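Local coordinates for ganglioside-induced differentiation-associated protein 2 (Homo sapiens, PDB 4UML) that is of unsettled molecular function but carries a macro domain, the part described here, a fold that in many relatives binds ADP-ribose, at residues N54-V58 against G198-K203; A71-T75 against V86-F91. All blocks are in the same frame, centred on the assembly; numbering follows the deposited sequence.

Contact 1 of 2, residues N54-V58 against G198-K203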
loop_
_atom_site.group_PDB
_atom_site.type_symbol
_atom_site.label_atom_id
_atom_site.label_comp_id
_atom_site.label_asym_id
_atom_site.label_seq_id
_atom_site.Cartn_x
_atom_site.Cartn_y
_atom_site.Cartn_z
ATOM N N ASN A 54 14.834 5.365 5.544
ATOM C CA ASN A 54 15.071 5.183 4.124
ATOM C C ASN A 54 15.360 3.769 3.717
ATOM O O ASN A 54 15.114 3.407 2.562
ATOM C CB ASN A 54 16.259 6.013 3.650
ATOM C CG ASN A 54 15.950 7.493 3.559
ATOM O OD1 ASN A 54 14.884 7.975 3.991
ATOM N ND2 ASN A 54 16.888 8.231 2.990
ATOM N N GLY A 55 15.988 3.016 4.627
ATOM C CA GLY A 55 16.346 1.631 4.383
ATOM C C GLY A 55 15.140 0.691 4.373
ATOM O O GLY A 55 15.227 -0.410 3.848
ATOM N N LYS A 56 14.022 1.158 4.919
ATOM C CA LYS A 56 12.772 0.395 4.962
ATOM C C LYS A 56 11.850 0.609 3.773
ATOM O O LYS A 56 10.924 -0.160 3.561
ATOM C CB LYS A 56 12.037 0.748 6.226
ATOM C CG LYS A 56 12.892 0.449 7.441
ATOM C CD LYS A 56 12.228 0.889 8.721
ATOM C CE LYS A 56 13.060 0.416 9.906
ATOM N NZ LYS A 56 12.242 0.370 11.137
ATOM N N VAL A 57 12.102 1.642 2.988
ATOM C CA VAL A 57 11.238 1.979 1.881
ATOM C C VAL A 57 11.773 1.379 0.599
ATOM O O VAL A 57 12.980 1.462 0.322
ATOM C CB VAL A 57 11.165 3.503 1.702
ATOM C CG1 VAL A 57 10.455 3.856 0.404
ATOM C CG2 VAL A 57 10.454 4.104 2.881
ATOM N N VAL A 58 10.873 0.785 -0.178
ATOM C CA VAL A 58 11.178 0.211 -1.454
ATOM C C VAL A 58 10.162 0.689 -2.509
ATOM O O VAL A 58 8.939 0.610 -2.307
ATOM C CB VAL A 58 11.119 -1.334 -1.379
ATOM C CG1 VAL A 58 11.428 -1.941 -2.723
ATOM C CG2 VAL A 58 12.020 -1.885 -0.274
ATOM N N GLY A 198 8.608 2.656 13.304
ATOM C CA GLY A 198 9.419 1.913 12.362
ATOM C C GLY A 198 10.097 0.661 12.886
ATOM O O GLY A 198 10.255 -0.303 12.136
ATOM N N GLU A 199 10.526 0.663 14.146
ATOM C CA GLU A 199 11.419 -0.389 14.647
ATOM C C GLU A 199 10.964 -1.817 14.355
ATOM O O GLU A 199 11.789 -2.661 14.014
ATOM C CB GLU A 199 11.666 -0.221 16.145
ATOM C CG GLU A 199 12.775 0.768 16.462
ATOM C CD GLU A 199 13.637 0.306 17.619
ATOM O OE1 GLU A 199 14.076 -0.865 17.594
ATOM O OE2 GLU A 199 13.870 1.108 18.551
ATOM N N THR A 200 9.663 -2.079 14.478
ATOM C CA THR A 200 9.097 -3.425 14.221
ATOM C C THR A 200 8.969 -3.826 12.719
ATOM O O THR A 200 8.763 -5.003 12.390
ATOM C CB THR A 200 7.732 -3.602 14.949
ATOM O OG1 THR A 200 7.137 -4.862 14.592
ATOM C CG2 THR A 200 6.750 -2.445 14.636
ATOM N N ILE A 201 9.117 -2.861 11.817
ATOM C CA ILE A 201 8.869 -3.100 10.404
ATOM C C ILE A 201 10.176 -3.071 9.657
ATOM O O ILE A 201 10.997 -2.201 9.865
ATOM C CB ILE A 201 7.871 -2.067 9.849
ATOM C CG1 ILE A 201 6.540 -2.245 10.572
ATOM C CG2 ILE A 201 7.683 -2.230 8.346
ATOM C CD1 ILE A 201 5.365 -1.541 9.931
ATOM N N GLU A 202 10.378 -4.047 8.795
ATOM C CA GLU A 202 11.577 -4.129 8.034
ATOM C C GLU A 202 11.415 -3.418 6.700
ATOM O O GLU A 202 12.329 -2.722 6.266
ATOM C CB GLU A 202 11.968 -5.595 7.822
ATOM C CG GLU A 202 12.273 -6.331 9.131
ATOM C CD GLU A 202 12.570 -7.815 8.941
ATOM O OE1 GLU A 202 12.503 -8.326 7.806
ATOM O OE2 GLU A 202 12.876 -8.485 9.947
ATOM N N LYS A 203 10.271 -3.605 6.024
ATOM C CA LYS A 203 10.114 -3.092 4.665
ATOM C C LYS A 203 8.673 -2.659 4.369
ATOM O O LYS A 203 7.697 -3.294 4.807
ATOM C CB LYS A 203 10.529 -4.131 3.616
ATOM C CG LYS A 203 12.010 -4.508 3.553
ATOM C CD LYS A 203 12.919 -3.351 3.165
ATOM C CE LYS A 203 14.358 -3.627 3.604
ATOM N NZ LYS A 203 14.903 -4.744 2.783
#
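Lys56 runs alongside the backbone of Gly198-Lys203, its methylenes passing one carbonyl oxygen after another. CG lies 3.4 Å from Glu202 O, and CE comes within 3.3 Å of Ile201 O. At the tip NZ donates to Ile201 O at 3.1 Å and is modelled still nearer to Gly198 O; that second separation is too short to be trusted, and the placing of the ammonium group is correspondingly uncertain. The course of the chain follows from its torsions: CG sits anti to the carbonyl carbon (chi1 -58°), and the rest stays extended, which carries the ammonium group back along the turn to its beginning at Gly198.

The backbones close in as well. Lys203 CA points its hydrogen at Lys56 O across 3.2 Å, and Lys56 CA makes a longer CH...O contact with Glu202 O. Lys203 bends back at chi2 and again at chi4, laying CD against Val58 CG2 at 3.8 Å and bringing CE to 3.3 Å from Gly55 O.

Behind this first shell, Ile201 N donates to Gly198 O at 2.8 Å, a bond that helps fix the carbonyls Lys56 meets. Backbone bonds from Lys56 and Val58 to Val204 begin the parallel pairing of strands 57-61 and 203-208 at one border of the macro-domain sheet, and Ser19 OG bonds to both Gly55 O and Val57 O.

Gly198-Lys203 links helix 179-197 to strand 203-208, and Gly198 directly follows the helix's C-terminal end. The partial negative charge there may favour a cation near Gly198 O, if NZ is rightly placed. The carboxylate of Glu199 stands too far from NZ to form a salt bridge, and the contact is consistent with an ammonium group gathered by main-chain oxygens, chiefly Ile201 O.

Contact 2 of 2, residues A71-T75 against V86-F91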
loop_
_atom_site.group_PDB
_atom_site.type_symbol
_atom_site.label_atom_id
_atom_site.label_comp_id
_atom_site.label_asym_id
_atom_site.label_seq_id
_atom_site.Cartn_x
_atom_site.Cartn_y
_atom_site.Cartn_z
ATOM N N ALA A 71 1.944 -8.871 4.500
ATOM C CA ALA A 71 0.667 -8.514 3.917
ATOM C C ALA A 71 0.847 -7.705 2.633
ATOM O O ALA A 71 1.766 -6.878 2.503
ATOM C CB ALA A 71 -0.165 -7.709 4.904
ATOM N N ILE A 72 -0.024 -7.968 1.680
ATOM C CA ILE A 72 -0.210 -7.095 0.538
ATOM C C ILE A 72 -1.583 -6.450 0.660
ATOM O O ILE A 72 -2.484 -6.956 1.359
ATOM C CB ILE A 72 0.002 -7.786 -0.825
ATOM C CG1 ILE A 72 -1.018 -8.913 -1.046
ATOM C CG2 ILE A 72 1.417 -8.290 -0.970
ATOM C CD1 ILE A 72 -1.431 -8.979 -2.473
ATOM N N VAL A 73 -1.715 -5.311 0.003
ATOM C CA VAL A 73 -2.889 -4.482 0.096
ATOM C C VAL A 73 -3.732 -4.537 -1.196
ATOM O O VAL A 73 -3.228 -4.369 -2.288
ATOM C CB VAL A 73 -2.495 -3.036 0.373
ATOM C CG1 VAL A 73 -3.735 -2.147 0.432
ATOM C CG2 VAL A 73 -1.681 -2.910 1.658
ATOM N N ASN A 74 -5.009 -4.825 -1.016
ATOM C CA ASN A 74 -6.005 -4.837 -2.052
ATOM C C ASN A 74 -6.824 -3.566 -1.878
ATOM O O ASN A 74 -7.048 -3.101 -0.755
ATOM C CB ASN A 74 -6.895 -6.067 -1.931
ATOM C CG ASN A 74 -7.982 -6.106 -3.023
ATOM O OD1 ASN A 74 -7.732 -5.736 -4.143
ATOM N ND2 ASN A 74 -9.188 -6.491 -2.656
ATOM N N THR A 75 -7.145 -2.938 -2.996
ATOM C CA THR A 75 -7.984 -1.749 -3.009
ATOM C C THR A 75 -9.289 -2.091 -3.714
ATOM O O THR A 75 -9.270 -2.754 -4.771
ATOM C CB THR A 75 -7.260 -0.529 -3.591
ATOM O OG1 THR A 75 -8.006 0.647 -3.287
ATOM C CG2 THR A 75 -7.014 -0.625 -5.106
ATOM N N VAL A 86 -5.658 -4.203 -9.746
ATOM C CA VAL A 86 -5.032 -4.703 -8.533
ATOM C C VAL A 86 -5.791 -5.913 -8.030
ATOM O O VAL A 86 -5.212 -7.015 -7.902
ATOM C CB VAL A 86 -4.926 -3.587 -7.456
ATOM C CG1 VAL A 86 -4.596 -4.182 -6.096
ATOM C CG2 VAL A 86 -3.877 -2.586 -7.876
ATOM N N SER A 87 -7.101 -5.735 -7.806
ATOM C CA SER A 87 -7.969 -6.782 -7.314
ATOM C C SER A 87 -8.037 -7.988 -8.235
ATOM O O SER A 87 -8.212 -9.112 -7.768
ATOM C CB SER A 87 -9.396 -6.271 -7.127
ATOM O OG SER A 87 -9.462 -5.338 -6.064
ATOM N N GLU A 88 -7.970 -7.743 -9.532
ATOM C CA GLU A 88 -8.015 -8.846 -10.492
ATOM C C GLU A 88 -6.845 -9.818 -10.262
ATOM O O GLU A 88 -7.046 -11.026 -10.201
ATOM C CB GLU A 88 -7.984 -8.322 -11.926
ATOM C CG GLU A 88 -9.303 -7.732 -12.397
ATOM C CD GLU A 88 -9.227 -7.245 -13.838
ATOM O OE1 GLU A 88 -9.125 -8.116 -14.741
ATOM O OE2 GLU A 88 -9.264 -6.002 -14.069
ATOM N N SER A 89 -5.628 -9.296 -10.132
ATOM C CA SER A 89 -4.462 -10.176 -9.861
ATOM C C SER A 89 -4.555 -10.847 -8.528
ATOM O O SER A 89 -4.317 -12.047 -8.417
ATOM C CB SER A 89 -3.171 -9.395 -9.866
ATOM O OG SER A 89 -3.118 -8.658 -11.044
ATOM N N ILE A 90 -4.837 -10.044 -7.501
ATOM C CA ILE A 90 -4.892 -10.556 -6.173
ATOM C C ILE A 90 -5.924 -11.696 -6.099
ATOM O O ILE A 90 -5.622 -12.757 -5.566
ATOM C CB ILE A 90 -5.218 -9.446 -5.151
ATOM C CG1 ILE A 90 -4.055 -8.433 -5.023
ATOM C CG2 ILE A 90 -5.567 -10.064 -3.839
ATOM C CD1 ILE A 90 -4.273 -7.327 -3.976
ATOM N N PHE A 91 -7.145 -11.500 -6.603
ATOM C CA PHE A 91 -8.168 -12.578 -6.474
ATOM C C PHE A 91 -7.790 -13.847 -7.256
ATOM O O PHE A 91 -7.975 -14.983 -6.802
ATOM C CB PHE A 91 -9.552 -12.106 -6.960
ATOM C CG PHE A 91 -10.232 -11.124 -6.052
ATOM C CD1 PHE A 91 -9.785 -10.882 -4.763
ATOM C CD2 PHE A 91 -11.356 -10.467 -6.484
ATOM C CE1 PHE A 91 -10.444 -9.985 -3.939
ATOM C CE2 PHE A 91 -12.020 -9.569 -5.667
ATOM C CZ PHE A 91 -11.572 -9.335 -4.391
#
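The side-chain amide of Asn74 and the ring of Phe91 meet with their planes 62° apart, ND2 lying 3.9 Å from CE1. Phe91 and the CD1 tip of Ile90 are on the same side of the amide plane, CD1 reaching Asn74 CB at 3.6 Å. Ser87 instead works within the plane: its OG donates to a lone pair of Asn74 OD1 at 2.6 Å, with a C=O...donor angle of 126°. With CG anti to the backbone N, Asn74 extends far enough toward the helix to accept this bond, while ND2 is bonded to His128 ND1 on the neighbouring strand. Replacing Asn74 by an alanine is likely to deprive Ser87 OG of the amide oxygen and His128 ND1 of its partner, and to open a gap beside Phe91.

Strand 71-75, an inner strand of the macro-domain sheet, thus packs against helix 85-94, with the segment axes 7.8 Å apart at a -127° crossing. In ADP-ribose-binding macro domains, the connection after this strand borders the ligand cleft.

Nearer the start of the strand, Ile72 and Ile90 meet tip to tip, CD1 to CD1 at 3.6 Å. Ile90 CD1 also presses on Val73 O, a buried carbonyl with no polar partner in the model, and Val86 CG1 lies over the equally unpartnered Thr75 N. Asn84 ties the helix's first turn to the strand end: ND2 bonds to Thr75 O, OD1 accepts from Ser87 N.

How the contacts relate
The two contacts illustrate how one sheet meets other parts of the chain at separate places and by different chemistry. Contact 1 works at the outermost strand 57-61 and its neighbour 203-208, contact 2 at strand 71-75, with strands 203-208 and 164-167 lying between 57-61 and 71-75 in the sheet. Their centres are 21 Å apart, on opposite sides of the chain's centre, and the nearest atoms remain about 7 Å from each other, so the contacts do not touch. In sequence, contact 2 falls entirely between the two halves of contact 1. No ligand defines a pocket here; by analogy with relatives, contact 2 is probably the one nearer the ADP-ribose cleft.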